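PDB 4XFK: putative branched chain amino acid ABC transporter, periplasmic amino acid-binding protein, which serves as a component of an amino-acid transport system, probably binding small and branched-chain amino acids in the periplasm for delivery to its ABC transporter. Local coordinates for residues A[56-61]-A[68-73]; A[223-228]-A[244-249]. The protein carries 1 engineered substitution. All coordinates share one frame; numbering follows the deposited sequence.

Interaction 1: residues A[56-61]-A[68-73]; sequences LEYDNQ and ADRVKA
R70 reaches from its helix across Y58 and the strand end beyond it, a good example of how a long polar side chain can pack by its methylenes. The setting is a beta-alpha-beta crossover: strand 54-59, at the edge of a five-stranded parallel sheet, leads into helix 63-76, which runs back nearly antiparallel to it and on to strand 81-84, passing over strand 13-18.

At the base, R70 CB lies 4.1 Å from Y58 CB, so the two stems meet where they leave their backbones. R70 CG then comes alongside N60 CB at 4.2 Å, while R70 CD settles 3.9 Å from the carbonyl oxygen D59 O. Bends in opposite senses at chi2 (-69°) and chi3 (76°) fold the chain back on itself rather than letting it extend past the strand. The guanidinium is thereby turned back toward its own helix, leaving R70 NH1 at the edge of the tyrosine ring, 3.7 Å from Y58 CD2, and the two planes 62° apart. The methyl of A73 stands over one guanidinium face, toward its rim, and also touches the ring, A73 CB standing 4.1 Å from Y58 CE2. Over one face of that ring lies the backbone oxygen of R70, and the phenol oxygen is hydrogen-bonded to D77, just beyond the helix.

What fixes the guanidinium's rotation is its own neighbour on the helix, D69, gripped side-on in a salt bridge: R70 NH2, 2.7 Å from D69 OD2, meets that oxygen on its syn side, and R70 NE, at 2.9 Å, its anti lone pair.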
# COMPACT_ATOMS: atom_id res chain seq x y z
N LEU A 56 11.10 3.64 16.96
CA LEU A 56 11.99 4.77 16.73
C LEU A 56 11.56 5.48 15.46
O LEU A 56 11.63 4.93 14.37
CB LEU A 56 13.43 4.28 16.57
CG LEU A 56 14.02 3.44 17.70
CD1 LEU A 56 15.48 3.10 17.38
CD2 LEU A 56 13.89 4.15 19.04
N GLU A 57 11.11 6.72 15.59
CA GLU A 57 10.59 7.44 14.43
C GLU A 57 11.62 8.39 13.85
O GLU A 57 12.32 9.08 14.58
CB GLU A 57 9.33 8.21 14.83
CG GLU A 57 8.19 7.32 15.31
CD GLU A 57 7.00 8.12 15.82
OE1 GLU A 57 6.29 8.72 15.00
OE2 GLU A 57 6.78 8.14 17.05
N TYR A 58 11.72 8.40 12.52
CA TYR A 58 12.63 9.28 11.78
C TYR A 58 11.86 10.03 10.71
O TYR A 58 11.44 9.45 9.71
CB TYR A 58 13.79 8.49 11.16
CG TYR A 58 14.63 7.81 12.20
CD1 TYR A 58 14.26 6.58 12.72
CD2 TYR A 58 15.79 8.40 12.68
CE1 TYR A 58 15.00 5.96 13.70
CE2 TYR A 58 16.56 7.77 13.66
CZ TYR A 58 16.15 6.56 14.16
OH TYR A 58 16.89 5.92 15.13
N ASP A 59 11.65 11.32 10.94
CA ASP A 59 10.94 12.19 10.01
C ASP A 59 11.84 12.48 8.82
O ASP A 59 12.85 13.16 8.94
CB ASP A 59 10.57 13.47 10.75
CG ASP A 59 9.72 14.43 9.93
OD1 ASP A 59 9.29 14.08 8.81
OD2 ASP A 59 9.48 15.55 10.44
N ASN A 60 11.47 11.93 7.67
CA ASN A 60 12.23 12.11 6.45
C ASN A 60 11.60 13.21 5.61
O ASN A 60 10.53 13.03 5.02
CB ASN A 60 12.29 10.82 5.62
CG ASN A 60 12.98 11.03 4.30
OD1 ASN A 60 13.82 11.92 4.17
ND2 ASN A 60 12.61 10.23 3.29
N GLN A 61 12.28 14.36 5.54
CA GLN A 61 11.77 15.51 4.81
C GLN A 61 12.41 15.65 3.44
O GLN A 61 12.08 16.56 2.69
CB GLN A 61 12.02 16.78 5.61
CG GLN A 61 11.16 16.85 6.86
CD GLN A 61 9.71 17.14 6.52
OE1 GLN A 61 9.41 18.06 5.75
NE2 GLN A 61 8.80 16.37 7.10
N ALA A 68 18.23 7.86 2.78
CA ALA A 68 19.53 7.21 2.94
C ALA A 68 20.17 7.65 4.26
O ALA A 68 20.72 6.83 5.01
CB ALA A 68 20.44 7.52 1.76
N ASP A 69 20.07 8.94 4.56
CA ASP A 69 20.60 9.48 5.79
C ASP A 69 19.86 8.89 7.00
O ASP A 69 20.48 8.49 7.99
CB ASP A 69 20.48 11.01 5.77
CG ASP A 69 20.95 11.65 7.05
OD1 ASP A 69 22.17 11.89 7.18
OD2 ASP A 69 20.10 11.92 7.92
N ARG A 70 18.54 8.84 6.91
CA ARG A 70 17.74 8.36 8.03
C ARG A 70 17.94 6.86 8.29
O ARG A 70 17.95 6.44 9.45
CB ARG A 70 16.26 8.71 7.84
CG ARG A 70 15.95 10.22 7.65
CD ARG A 70 16.19 11.07 8.90
NE ARG A 70 17.61 11.32 9.17
CZ ARG A 70 18.12 11.52 10.38
NH1 ARG A 70 17.33 11.52 11.45
NH2 ARG A 70 19.42 11.73 10.52
N VAL A 71 18.10 6.07 7.24
CA VAL A 71 18.39 4.65 7.41
C VAL A 71 19.72 4.44 8.14
O VAL A 71 19.82 3.61 9.05
CB VAL A 71 18.38 3.89 6.06
CG1 VAL A 71 18.98 2.50 6.21
CG2 VAL A 71 16.96 3.81 5.54
N LYS A 72 20.74 5.20 7.76
CA LYS A 72 22.02 5.13 8.45
C LYS A 72 21.85 5.48 9.93
O LYS A 72 22.39 4.80 10.80
CB LYS A 72 23.05 6.04 7.79
CG LYS A 72 23.46 5.61 6.39
CD LYS A 72 24.41 6.61 5.76
CE LYS A 72 24.47 6.46 4.25
NZ LYS A 72 24.83 5.09 3.79
N ALA A 73 21.06 6.51 10.21
CA ALA A 73 20.85 6.94 11.59
C ALA A 73 20.12 5.87 12.39
O ALA A 73 20.48 5.56 13.52
CB ALA A 73 20.09 8.25 11.63

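Interaction 2: residues A[223-228]-A[244-249]; sequences NDLLLL and SFLDQP
With chi1 at -171°, the L225 side chain points straight away from its own amide nitrogen, and a chi2 of 52° extends CD2 toward the backbone of L246. L226, next along the helix, takes the other choice: its CG stands beside the backbone N (chi1 -67°), from where the branched end of the chain bends round to the loop. Two successive leucines thereby serve one loop at two separate points.

The L225 contact is the more extensive. One methyl does all the touching, L225 CD2 lying 3.8 Å from L246 CA and 3.9 Å from the carbonyl oxygen F245 O, so that it rests on main chain as much as on side chain. L246 answers with a methyl of its own, L246 CD1 meeting L225 CD2 at 3.9 Å. Further along, L226 CD2 approaches the carbonyl oxygen P249 O at 4.0 Å.

In the two-lobed periplasmic binding protein fold, this is a case of a helix in a beta-alpha-beta unit packing on the loop that follows its second strand: strand 215-218, helix 223-235 and strand 240-243 come in succession, and the loop 244-249 leads on to helix 251-255. The loop keeps its shape through a type I turn from F245 to Q248, closed by Q248 N donating to F245 O at 3.1 Å. Within the turn, L246 is held by partners on either side in sequence, its N bonded to T243 OG1 and its O to N251 ND2, satisfying both backbone polar groups of this buried residue.

F245 starts toward the helix, yet its ring leads away to meet W221 and W168. From the same loop Q248 extends back, its OE1 accepting from S222 N immediately before the helix.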
# COMPACT_ATOMS: atom_id res chain seq x y z
N ASN A 223 -2.10 15.16 -3.60
CA ASN A 223 -2.67 16.21 -4.44
C ASN A 223 -2.91 15.79 -5.89
O ASN A 223 -3.84 16.28 -6.53
CB ASN A 223 -1.78 17.45 -4.39
CG ASN A 223 -1.60 17.95 -2.99
OD1 ASN A 223 -0.47 18.05 -2.49
ND2 ASN A 223 -2.71 18.23 -2.32
N ASP A 224 -2.09 14.87 -6.39
CA ASP A 224 -2.22 14.42 -7.77
C ASP A 224 -3.52 13.66 -8.02
O ASP A 224 -3.93 13.52 -9.17
CB ASP A 224 -1.02 13.58 -8.18
CG ASP A 224 0.22 14.41 -8.41
OD1 ASP A 224 0.12 15.65 -8.55
OD2 ASP A 224 1.31 13.82 -8.45
N LEU A 225 -4.14 13.12 -6.96
CA LEU A 225 -5.51 12.62 -7.10
C LEU A 225 -6.54 13.62 -6.56
O LEU A 225 -7.55 13.84 -7.20
CB LEU A 225 -5.70 11.22 -6.49
CG LEU A 225 -7.05 10.55 -6.78
CD1 LEU A 225 -7.36 10.54 -8.28
CD2 LEU A 225 -7.07 9.13 -6.23
N LEU A 226 -6.27 14.24 -5.41
CA LEU A 226 -7.21 15.20 -4.82
C LEU A 226 -7.58 16.32 -5.80
O LEU A 226 -8.76 16.64 -5.98
CB LEU A 226 -6.63 15.80 -3.53
CG LEU A 226 -6.46 14.86 -2.33
CD1 LEU A 226 -5.49 15.45 -1.30
CD2 LEU A 226 -7.80 14.57 -1.69
N LEU A 227 -6.57 16.91 -6.44
CA LEU A 227 -6.81 18.05 -7.32
C LEU A 227 -7.30 17.60 -8.69
O LEU A 227 -8.00 18.34 -9.38
CB LEU A 227 -5.57 18.92 -7.45
CG LEU A 227 -5.08 19.57 -6.16
CD1 LEU A 227 -3.85 20.44 -6.42
CD2 LEU A 227 -6.20 20.37 -5.47
N LEU A 228 -6.95 16.38 -9.08
CA LEU A 228 -7.47 15.79 -10.30
C LEU A 228 -8.98 15.56 -10.15
O LEU A 228 -9.76 15.88 -11.06
CB LEU A 228 -6.74 14.47 -10.60
CG LEU A 228 -7.23 13.68 -11.82
CD1 LEU A 228 -7.24 14.52 -13.10
CD2 LEU A 228 -6.36 12.42 -11.99
N SER A 244 -6.30 2.94 -7.37
CA SER A 244 -5.75 2.26 -6.21
C SER A 244 -5.96 3.05 -4.93
O SER A 244 -6.01 2.44 -3.86
CB SER A 244 -4.25 2.02 -6.41
OG SER A 244 -3.60 3.18 -6.92
N PHE A 245 -6.10 4.37 -5.03
CA PHE A 245 -5.99 5.23 -3.83
C PHE A 245 -7.13 6.23 -3.64
O PHE A 245 -6.97 7.18 -2.87
CB PHE A 245 -4.66 5.99 -3.83
CG PHE A 245 -3.44 5.09 -3.90
CD1 PHE A 245 -3.31 4.00 -3.06
CD2 PHE A 245 -2.44 5.35 -4.82
CE1 PHE A 245 -2.19 3.17 -3.15
CE2 PHE A 245 -1.32 4.54 -4.90
CZ PHE A 245 -1.19 3.44 -4.06
N LEU A 246 -8.28 6.01 -4.27
CA LEU A 246 -9.35 6.99 -4.14
C LEU A 246 -9.87 7.13 -2.71
O LEU A 246 -10.39 8.19 -2.36
CB LEU A 246 -10.51 6.67 -5.09
CG LEU A 246 -11.55 7.78 -5.25
CD1 LEU A 246 -10.95 9.03 -5.86
CD2 LEU A 246 -12.72 7.28 -6.09
N ASP A 247 -9.71 6.11 -1.88
CA ASP A 247 -10.22 6.19 -0.50
C ASP A 247 -9.29 6.94 0.46
O ASP A 247 -9.56 7.01 1.65
CB ASP A 247 -10.63 4.82 0.05
CG ASP A 247 -9.47 3.86 0.18
OD1 ASP A 247 -8.50 4.01 -0.58
OD2 ASP A 247 -9.53 2.96 1.04
N GLN A 248 -8.21 7.54 -0.06
CA GLN A 248 -7.48 8.51 0.75
C GLN A 248 -8.44 9.60 1.19
O GLN A 248 -9.20 10.12 0.38
CB GLN A 248 -6.33 9.14 -0.04
CG GLN A 248 -5.62 10.21 0.78
CD GLN A 248 -4.34 10.74 0.16
OE1 GLN A 248 -4.06 10.49 -1.01
NE2 GLN A 248 -3.55 11.44 0.96
N PRO A 249 -8.41 9.96 2.48
CA PRO A 249 -9.32 11.02 2.94
C PRO A 249 -9.19 12.30 2.11
O PRO A 249 -8.07 12.73 1.81
CB PRO A 249 -8.86 11.25 4.38
CG PRO A 249 -8.36 9.89 4.81
CD PRO A 249 -7.67 9.34 3.59

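Interactions 1 and 2 follow one another along the chain and illustrate the same theme in different lobes, a helix of a beta-alpha-beta unit packed against a neighbouring segment. Their centres lie 26 Å apart and their nearest atoms about 13 Å, without touching. Interaction 1 is a surface contact whose N60 side chain is about 13 Å from a bound sodium ion. Interaction 2 is buried and closer to bound ions, the F245 side chain being about 5 Å from a sodium and about 4 Å from an acetate, probably from the crystallisation liquor. A bridge between lobes runs from P249 to L30, the neighbour of Y31, which with G85 and G116 forms a sodium site.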